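Local coordinates for protein cellulase CEL9M (Clostridium cellulolyticum, PDB 1IA6) that probably hydrolyses internal beta-1,4-glucosidic linkages in cellulose and related beta-glucans, as a family 9 glycoside hydrolase that carries zinc and calcium ions, at residues A[54-57]-A[58-61]; A[67-70]-A[71-75]; A[129-132]-A[133-136]. One frame throughout, in Å; residues are numbered along the deposited sequence.

Interaction 1: residues A[54-57]-A[58-61]; sequences YHDA and GDHV. With ZN (zinc ion), chain C.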
ATOM      1  N   TYR A  54      -2.222 -10.975  -2.939  1.00  8.04           N
ATOM      2  CA  TYR A  54      -2.525 -10.884  -1.517  1.00  8.32           C
ATOM      3  C   TYR A  54      -3.979 -10.610  -1.177  1.00  7.92           C
ATOM      4  O   TYR A  54      -4.686  -9.920  -1.914  1.00  7.42           O
ATOM      5  CB  TYR A  54      -1.706  -9.759  -0.877  1.00  6.23           C
ATOM      6  CG  TYR A  54      -0.205  -9.924  -0.913  1.00  8.69           C
ATOM      7  CD1 TYR A  54       0.521  -9.659  -2.074  1.00  9.24           C
ATOM      8  CD2 TYR A  54       0.497 -10.278   0.237  1.00  8.08           C
ATOM      9  CE1 TYR A  54       1.916  -9.734  -2.080  1.00  8.25           C
ATOM     10  CE2 TYR A  54       1.881 -10.358   0.241  1.00  9.70           C
ATOM     11  CZ  TYR A  54       2.585 -10.080  -0.918  1.00  9.39           C
ATOM     12  OH  TYR A  54       3.959 -10.120  -0.897  1.00 11.49           O
ATOM     13  N   HIS A  55      -4.416 -11.147  -0.040  1.00  6.87           N
ATOM     14  CA  HIS A  55      -5.763 -10.888   0.458  1.00  7.06           C
ATOM     15  C   HIS A  55      -5.686  -9.403   0.801  1.00  6.72           C
ATOM     16  O   HIS A  55      -4.657  -8.935   1.293  1.00  5.98           O
ATOM     17  CB  HIS A  55      -6.021 -11.690   1.732  1.00  6.14           C
ATOM     18  CG  HIS A  55      -5.961 -13.171   1.532  1.00  6.27           C
ATOM     19  ND1 HIS A  55      -5.523 -14.036   2.513  1.00  6.76           N
ATOM     20  CD2 HIS A  55      -6.293 -13.941   0.471  1.00  7.06           C
ATOM     21  CE1 HIS A  55      -5.587 -15.275   2.063  1.00  6.92           C
ATOM     22  NE2 HIS A  55      -6.052 -15.246   0.826  1.00  8.95           N
ATOM     23  N   ASP A  56      -6.768  -8.671   0.571  1.00  5.42           N
ATOM     24  CA  ASP A  56      -6.768  -7.234   0.818  1.00  6.85           C
ATOM     25  C   ASP A  56      -6.572  -6.739   2.250  1.00  7.35           C
ATOM     26  O   ASP A  56      -5.700  -5.910   2.508  1.00  6.63           O
ATOM     27  CB  ASP A  56      -8.051  -6.607   0.267  1.00  6.99           C
ATOM     28  CG  ASP A  56      -8.031  -5.092   0.350  1.00  8.38           C
ATOM     29  OD1 ASP A  56      -7.190  -4.484  -0.336  1.00  8.77           O
ATOM     30  OD2 ASP A  56      -8.842  -4.511   1.106  1.00  9.38           O
ATOM     31  N   ALA A  57      -7.386  -7.220   3.182  1.00  6.29           N
ATOM     32  CA  ALA A  57      -7.279  -6.741   4.553  1.00  8.58           C
ATOM     33  C   ALA A  57      -7.477  -7.874   5.547  1.00  8.65           C
ATOM     34  O   ALA A  57      -6.594  -8.711   5.724  1.00 10.08           O
ATOM     35  CB  ALA A  57      -8.317  -5.639   4.784  1.00  9.81           C
ATOM     36  N   GLY A  58      -8.634  -7.883   6.199  1.00  8.18           N
ATOM     37  CA  GLY A  58      -8.942  -8.936   7.150  1.00  8.14           C
ATOM     38  C   GLY A  58      -9.779  -9.975   6.430  1.00  8.86           C
ATOM     39  O   GLY A  58     -10.119 -11.023   6.984  1.00  9.46           O
ATOM     40  N   ASP A  59     -10.117  -9.658   5.181  1.00  8.60           N
ATOM     41  CA  ASP A  59     -10.904 -10.531   4.326  1.00  8.86           C
ATOM     42  C   ASP A  59      -9.988 -11.218   3.314  1.00  9.88           C
ATOM     43  O   ASP A  59      -8.765 -11.121   3.413  1.00  9.41           O
ATOM     44  CB  ASP A  59     -11.999  -9.737   3.602  1.00  9.08           C
ATOM     45  CG  ASP A  59     -11.455  -8.534   2.852  1.00 11.60           C
ATOM     46  OD1 ASP A  59     -10.223  -8.347   2.833  1.00 10.83           O
ATOM     47  OD2 ASP A  59     -12.264  -7.775   2.277  1.00 13.20           O
ATOM     48  N   HIS A  60     -10.572 -11.881   2.322  1.00  8.28           N
ATOM     49  CA  HIS A  60      -9.765 -12.619   1.362  1.00  8.69           C
ATOM     50  C   HIS A  60      -9.891 -12.221  -0.101  1.00  7.83           C
ATOM     51  O   HIS A  60      -9.310 -12.862  -0.972  1.00 10.23           O
ATOM     52  CB  HIS A  60     -10.064 -14.109   1.529  1.00  9.89           C
ATOM     53  CG  HIS A  60      -9.827 -14.611   2.920  1.00 10.90           C
ATOM     54  ND1 HIS A  60     -10.653 -15.530   3.533  1.00 11.26           N
ATOM     55  CD2 HIS A  60      -8.854 -14.322   3.818  1.00 12.92           C
ATOM     56  CE1 HIS A  60     -10.201 -15.781   4.750  1.00 13.14           C
ATOM     57  NE2 HIS A  60      -9.110 -15.061   4.947  1.00 12.03           N
ATOM     58  N   VAL A  61     -10.641 -11.162  -0.371  1.00  8.89           N
ATOM     59  CA  VAL A  61     -10.808 -10.694  -1.741  1.00  8.97           C
ATOM     60  C   VAL A  61      -9.546  -9.969  -2.202  1.00  9.87           C
ATOM     61  O   VAL A  61      -8.862  -9.326  -1.405  1.00  8.71           O
ATOM     62  CB  VAL A  61     -12.001  -9.721  -1.843  1.00 10.08           C
ATOM     63  CG1 VAL A  61     -12.124  -9.174  -3.265  1.00 11.10           C
ATOM     64  CG2 VAL A  61     -13.280 -10.437  -1.433  1.00 11.97           C
TER
HETATM   65 ZN    ZN C1264      -6.024 -16.856  -0.514  1.00 13.00          ZN
HETATM   66  O   HOH W   1     -11.189  -5.195   2.273  1.00 11.77           O
HETATM   67  O   HOH W   2      -6.907 -11.332   5.363  1.00 10.70           O
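His-55 and His-60 meet as an edge-to-face pair where the loop turns back on itself. The edge of His-60 points at the face of His-55, with the planes at 54°. CB of His-55 lies 3.3 Å from Asp-59 O. CG comes closest to His-60 CA, at 3.8 Å, and ND1 is 3.6 Å from His-60 CD2, which stands above one ring face near its rim. CG is anti to the carbonyl carbon (chi1 -62°), which turns that ring face to His-60. On the other branch, CD2 approaches His-60 O at 3.5 Å. At the tip, NE2 binds the zinc ion at 2.1 Å. Cys-22, Cys-38 and His-39 complete the site. The turn carries the Asp-Ala-Gly-Asp motif known from family 9 cellulases. Asp-56 N donates to Val-61 O at 3.0 Å, and Ala-57 N donates to Asp-59 OD1 at 3.1 Å. One water joins Asp-56 OD2 to Asp-59 OD2. Asp-56 OD2 is also hydrogen-bonded to Tyr-204 OH, and Asp-59 OD2 to His-126 NE2. A second water joins Ala-57 O to Asp-59 O. Zinc on NE2 probably leaves a neutral ring with its proton on ND1, draws density from the whole ring and makes that proton more acidic.

Interaction 2: residues A[67-70]-A[71-75]; sequences QGYS and AAILG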
ATOM      1  N   GLN A  67      -4.399  -3.232  -4.268  1.00  6.86           N
ATOM      2  CA  GLN A  67      -3.340  -4.208  -4.526  1.00  7.25           C
ATOM      3  C   GLN A  67      -2.218  -3.503  -5.295  1.00  6.40           C
ATOM      4  O   GLN A  67      -1.042  -3.624  -4.947  1.00  5.48           O
ATOM      5  CB  GLN A  67      -3.883  -5.387  -5.344  1.00  7.24           C
ATOM      6  CG  GLN A  67      -2.906  -6.552  -5.522  1.00  8.52           C
ATOM      7  CD  GLN A  67      -3.087  -7.677  -4.500  1.00  9.33           C
ATOM      8  OE1 GLN A  67      -2.386  -8.692  -4.553  1.00  9.55           O
ATOM      9  NE2 GLN A  67      -4.027  -7.507  -3.573  1.00  9.05           N
ATOM     10  N   GLY A  68      -2.591  -2.755  -6.331  1.00  5.28           N
ATOM     11  CA  GLY A  68      -1.607  -2.038  -7.131  1.00  6.25           C
ATOM     12  C   GLY A  68      -0.946  -0.898  -6.375  1.00  6.11           C
ATOM     13  O   GLY A  68       0.268  -0.701  -6.460  1.00  6.00           O
ATOM     14  N   TYR A  69      -1.749  -0.134  -5.645  1.00  5.43           N
ATOM     15  CA  TYR A  69      -1.241   0.981  -4.846  1.00  5.52           C
ATOM     16  C   TYR A  69      -0.193   0.478  -3.855  1.00  4.27           C
ATOM     17  O   TYR A  69       0.899   1.036  -3.744  1.00  4.32           O
ATOM     18  CB  TYR A  69      -2.394   1.628  -4.066  1.00  6.23           C
ATOM     19  CG  TYR A  69      -1.947   2.531  -2.933  1.00  8.31           C
ATOM     20  CD1 TYR A  69      -1.571   3.849  -3.176  1.00  7.55           C
ATOM     21  CD2 TYR A  69      -1.886   2.058  -1.620  1.00  8.49           C
ATOM     22  CE1 TYR A  69      -1.144   4.680  -2.139  1.00  9.66           C
ATOM     23  CE2 TYR A  69      -1.459   2.881  -0.573  1.00  8.37           C
ATOM     24  CZ  TYR A  69      -1.089   4.189  -0.843  1.00 10.19           C
ATOM     25  OH  TYR A  69      -0.656   5.007   0.176  1.00  9.59           O
ATOM     26  N   SER A  70      -0.536  -0.581  -3.131  1.00  5.01           N
ATOM     27  CA  SER A  70       0.373  -1.142  -2.137  1.00  7.19           C
ATOM     28  C   SER A  70       1.695  -1.582  -2.753  1.00  7.78           C
ATOM     29  O   SER A  70       2.761  -1.288  -2.216  1.00  6.81           O
ATOM     30  CB  SER A  70      -0.299  -2.311  -1.417  1.00  8.11           C
ATOM     31  OG  SER A  70      -1.402  -1.841  -0.654  1.00  8.28           O
ATOM     32  N   ALA A  71       1.624  -2.280  -3.882  1.00  6.90           N
ATOM     33  CA  ALA A  71       2.832  -2.737  -4.561  1.00  8.10           C
ATOM     34  C   ALA A  71       3.672  -1.549  -5.016  1.00  7.68           C
ATOM     35  O   ALA A  71       4.901  -1.590  -4.962  1.00  7.41           O
ATOM     36  CB  ALA A  71       2.466  -3.607  -5.762  1.00  7.34           C
ATOM     37  N   ALA A  72       3.010  -0.488  -5.471  1.00  6.75           N
ATOM     38  CA  ALA A  72       3.719   0.699  -5.936  1.00  6.24           C
ATOM     39  C   ALA A  72       4.398   1.456  -4.804  1.00  7.32           C
ATOM     40  O   ALA A  72       5.530   1.919  -4.956  1.00  6.55           O
ATOM     41  CB  ALA A  72       2.759   1.632  -6.682  1.00  8.30           C
ATOM     42  N   ILE A  73       3.715   1.592  -3.672  1.00  7.00           N
ATOM     43  CA  ILE A  73       4.281   2.318  -2.537  1.00  7.26           C
ATOM     44  C   ILE A  73       5.438   1.553  -1.903  1.00  6.87           C
ATOM     45  O   ILE A  73       6.419   2.156  -1.464  1.00  7.91           O
ATOM     46  CB  ILE A  73       3.204   2.615  -1.466  1.00  7.89           C
ATOM     47  CG1 ILE A  73       2.104   3.487  -2.072  1.00 10.59           C
ATOM     48  CG2 ILE A  73       3.836   3.277  -0.242  1.00  8.24           C
ATOM     49  CD1 ILE A  73       2.603   4.667  -2.884  1.00 11.76           C
ATOM     50  N   LEU A  74       5.325   0.232  -1.846  1.00  6.42           N
ATOM     51  CA  LEU A  74       6.408  -0.580  -1.296  1.00  7.62           C
ATOM     52  C   LEU A  74       7.617  -0.459  -2.222  1.00  7.37           C
ATOM     53  O   LEU A  74       8.751  -0.333  -1.763  1.00  8.05           O
ATOM     54  CB  LEU A  74       5.988  -2.047  -1.192  1.00  9.58           C
ATOM     55  CG  LEU A  74       5.015  -2.403  -0.067  1.00  9.90           C
ATOM     56  CD1 LEU A  74       4.531  -3.835  -0.256  1.00 12.63           C
ATOM     57  CD2 LEU A  74       5.709  -2.237   1.291  1.00  9.94           C
ATOM     58  N   GLY A  75       7.367  -0.493  -3.528  1.00  6.61           N
ATOM     59  CA  GLY A  75       8.451  -0.367  -4.489  1.00  6.32           C
ATOM     60  C   GLY A  75       9.114   0.997  -4.393  1.00  7.09           C
ATOM     61  O   GLY A  75      10.328   1.118  -4.539  1.00  6.44           O
TER
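Tyr-69 and Ile-73 make the closest side-chain contact on this stretch of helix, one turn apart. CG1 of Ile-73 sits over one face of the Tyr-69 ring, 3.6 Å from its centroid and 20° off the normal. This is a CH-pi contact. It is displaced toward the rim, so CG1 comes nearest to CE1 and CZ, and CE1 is 3.5 Å away. CD1 of Ile-73 lies on the same side of the ring, just beyond the rim, 3.8 Å from CE1. Chi1 of 164° stands the tyrosine ring beside the helix, and Ile-73 CG1, anti to its carbonyl carbon (chi1 -61°), reaches back over its face. The same CG1 also lies 3.2 Å from Tyr-69 O, the carbonyl that accepts Ile-73 N.

Helix 64-80 belongs to the (alpha/alpha)6 barrel of family 9. Its regular i to i+4 ladder runs through here: Ala-71 N to Gln-67 O, Ala-72 N to Gly-68 O, Ile-73 N to Tyr-69 O and Leu-74 N to Ser-70 O. Away from the tyrosine the two halves touch more sparsely. Ala-71 and Ala-72 meet the preceding turn through a single methyl each, which rests near carbonyl oxygens. Leu-74 likewise meets Ser-70 O with CG at 3.3 Å. This part is still buried, because other helices cover it. Phe-101 and Phe-105 of helix 91-107 pack on Ala-71, and Glu-157 of helix 152-169 packs on Ala-72. Leu-413 of helix 413-429 touches Gln-67 and Ser-70. Ser-70 OG is hydrogen-bonded to Pro-66 O, back up the helix.

Interaction 3: residues A[129-132]-A[133-136]; sequences WGAP and EEQT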
ATOM      1  N   TRP A 129     -16.243 -16.574   7.917  1.00 16.13           N
ATOM      2  CA  TRP A 129     -15.259 -16.283   8.949  1.00 16.57           C
ATOM      3  C   TRP A 129     -14.571 -17.582   9.332  1.00 16.35           C
ATOM      4  O   TRP A 129     -15.151 -18.445   9.990  1.00 17.96           O
ATOM      5  CB  TRP A 129     -15.888 -15.633  10.185  1.00 17.22           C
ATOM      6  CG  TRP A 129     -14.836 -15.141  11.149  1.00 16.81           C
ATOM      7  CD1 TRP A 129     -14.152 -15.886  12.069  1.00 17.00           C
ATOM      8  CD2 TRP A 129     -14.277 -13.819  11.210  1.00 17.59           C
ATOM      9  NE1 TRP A 129     -13.200 -15.113  12.694  1.00 17.52           N
ATOM     10  CE2 TRP A 129     -13.255 -13.841  12.186  1.00 18.12           C
ATOM     11  CE3 TRP A 129     -14.538 -12.620  10.531  1.00 18.03           C
ATOM     12  CZ2 TRP A 129     -12.494 -12.710  12.503  1.00 17.48           C
ATOM     13  CZ3 TRP A 129     -13.781 -11.493  10.846  1.00 18.89           C
ATOM     14  CH2 TRP A 129     -12.770 -11.550  11.825  1.00 18.43           C
ATOM     15  N   GLY A 130     -13.327 -17.709   8.889  1.00 16.28           N
ATOM     16  CA  GLY A 130     -12.530 -18.890   9.149  1.00 16.01           C
ATOM     17  C   GLY A 130     -11.216 -18.715   8.415  1.00 16.29           C
ATOM     18  O   GLY A 130     -10.995 -17.671   7.795  1.00 16.14           O
ATOM     19  N   ALA A 131     -10.349 -19.718   8.475  1.00 13.99           N
ATOM     20  CA  ALA A 131      -9.052 -19.643   7.809  1.00 14.64           C
ATOM     21  C   ALA A 131      -9.203 -19.624   6.292  1.00 13.32           C
ATOM     22  O   ALA A 131     -10.072 -20.292   5.735  1.00 13.02           O
ATOM     23  CB  ALA A 131      -8.182 -20.823   8.228  1.00 14.96           C
ATOM     24  N   PRO A 132      -8.359 -18.842   5.600  1.00 12.51           N
ATOM     25  CA  PRO A 132      -8.460 -18.792   4.140  1.00 11.65           C
ATOM     26  C   PRO A 132      -8.184 -20.156   3.516  1.00 13.08           C
ATOM     27  O   PRO A 132      -8.697 -20.471   2.446  1.00 13.05           O
ATOM     28  CB  PRO A 132      -7.415 -17.743   3.752  1.00 11.66           C
ATOM     29  CG  PRO A 132      -6.406 -17.824   4.866  1.00 10.75           C
ATOM     30  CD  PRO A 132      -7.294 -17.949   6.088  1.00 12.09           C
ATOM     31  N   GLU A 133      -7.383 -20.968   4.201  1.00 13.76           N
ATOM     32  CA  GLU A 133      -7.039 -22.297   3.703  1.00 15.56           C
ATOM     33  C   GLU A 133      -8.242 -23.235   3.640  1.00 17.40           C
ATOM     34  O   GLU A 133      -8.239 -24.203   2.875  1.00 17.51           O
ATOM     35  CB  GLU A 133      -5.958 -22.940   4.581  1.00 13.91           C
ATOM     36  CG  GLU A 133      -4.608 -22.226   4.588  1.00 14.11           C
ATOM     37  CD  GLU A 133      -4.574 -21.021   5.510  1.00 13.46           C
ATOM     38  OE1 GLU A 133      -5.574 -20.774   6.215  1.00 13.71           O
ATOM     39  OE2 GLU A 133      -3.536 -20.323   5.535  1.00 14.22           O
ATOM     40  N   GLU A 134      -9.267 -22.949   4.440  1.00 17.29           N
ATOM     41  CA  GLU A 134     -10.458 -23.795   4.477  1.00 19.48           C
ATOM     42  C   GLU A 134     -11.670 -23.191   3.772  1.00 19.92           C
ATOM     43  O   GLU A 134     -12.771 -23.741   3.839  1.00 18.06           O
ATOM     44  CB  GLU A 134     -10.817 -24.124   5.929  1.00 22.47           C
ATOM     45  CG  GLU A 134      -9.669 -24.740   6.720  1.00 26.39           C
ATOM     46  CD  GLU A 134     -10.053 -25.082   8.147  1.00 30.86           C
ATOM     47  OE1 GLU A 134     -10.568 -24.191   8.856  1.00 34.73           O
ATOM     48  OE2 GLU A 134      -9.834 -26.239   8.562  1.00 34.66           O
ATOM     49  N   GLN A 135     -11.474 -22.059   3.102  1.00 18.94           N
ATOM     50  CA  GLN A 135     -12.562 -21.413   2.375  1.00 18.93           C
ATOM     51  C   GLN A 135     -12.593 -22.042   0.985  1.00 20.43           C
ATOM     52  O   GLN A 135     -11.809 -21.682   0.110  1.00 21.45           O
ATOM     53  CB  GLN A 135     -12.312 -19.907   2.284  1.00 17.68           C
ATOM     54  CG  GLN A 135     -13.400 -19.137   1.567  1.00 15.11           C
ATOM     55  CD  GLN A 135     -13.205 -17.642   1.678  1.00 16.54           C
ATOM     56  OE1 GLN A 135     -12.076 -17.155   1.652  1.00 13.73           O
ATOM     57  NE2 GLN A 135     -14.305 -16.903   1.796  1.00 13.80           N
ATOM     58  N   THR A 136     -13.507 -22.986   0.800  0.50 21.31           N
ATOM     59  CA  THR A 136     -13.643 -23.689  -0.467  0.50 22.83           C
ATOM     60  C   THR A 136     -14.722 -23.086  -1.354  0.50 23.48           C
ATOM     61  O   THR A 136     -15.396 -22.127  -0.978  0.50 22.73           O
ATOM     62  CB  THR A 136     -13.984 -25.167  -0.234  0.50 23.49           C
ATOM     63  OG1 THR A 136     -15.209 -25.262   0.504  0.50 23.90           O
ATOM     64  CG2 THR A 136     -12.872 -25.851   0.547  0.50 24.73           C
TER
HETATM   65  O   HOH W   3      -8.987 -21.837   0.096  1.00 15.57           O
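The Glu-133 chain runs alongside the Pro-132 ring in the same direction, at a short 3-10 turn. Two overlapping beta turns form it. Glu-134 N donates to Ala-131 O at 3.1 Å, and Gln-135 N donates to Pro-132 O at 3.3 Å.

The glutamate curls back along the proline. Its chain bends at chi2, 80°, and this brings the carboxylate round to the start of the turn. OE1 then meets Ala-131 CB at 3.3 Å and the ring carbons CG and CD of Pro-132, CD also at 3.3 Å. These are packing contacts between an oxygen and carbons. OE2 is held from outside the turn, by a salt bridge to Arg-35 and a hydrogen bond from Gly-36 N. The carboxylate is therefore held at OE2 by Arg-35 and Gly-36 N, and packed against the turn at OE1.

Glu-134 behaves differently. It is extended and exposed, and OE1 only grazes Ala-131 CB.

Gln-135 has its CB 3.7 Å from Pro-132 O. With CG anti to the backbone N (chi1 -179°) and the chain extended beyond it, the side chain reaches as far as His-39. Its amide makes its bonds outside the turn. OE1 takes a hydrogen bond from His-39 NE2 and also meets His-60 ND1, so two histidines grip it, and NE2 donates to Asp-125 OD1. Since His-39 binds zinc, Gln-135 is a second-shell residue of that site. One water bridges the turn, donating to Pro-132 O at 2.7 Å and to Gln-135 O at 2.8 Å.

In the fold
Interaction 1 touches both of the others. On one side Tyr-54 N lies 2.8 Å from Gln-67 OE1 and probably bonds it, linking the 54-61 loop to helix 64-80. On the other side His-60 ND1 probably bonds Gln-135 OE1 at 2.9 Å, and Pro-132 CB packs on both histidines, 3.5 Å from His-55 CE1 and 3.4 Å from His-60 NE2. Interactions 1 and 3 thus share the surroundings of the zinc ion. Interaction 2 lies deeper; its Tyr-69 side chain is about 8 Å from the calcium ion, and its Gln-67 side chain about 10 Å from the zinc. The Ala-57 side chain touches Ala-412, and the Asp-56 backbone is hydrogen-bonded to that of Leu-413, close in sequence to the predicted active-site residue Glu-410.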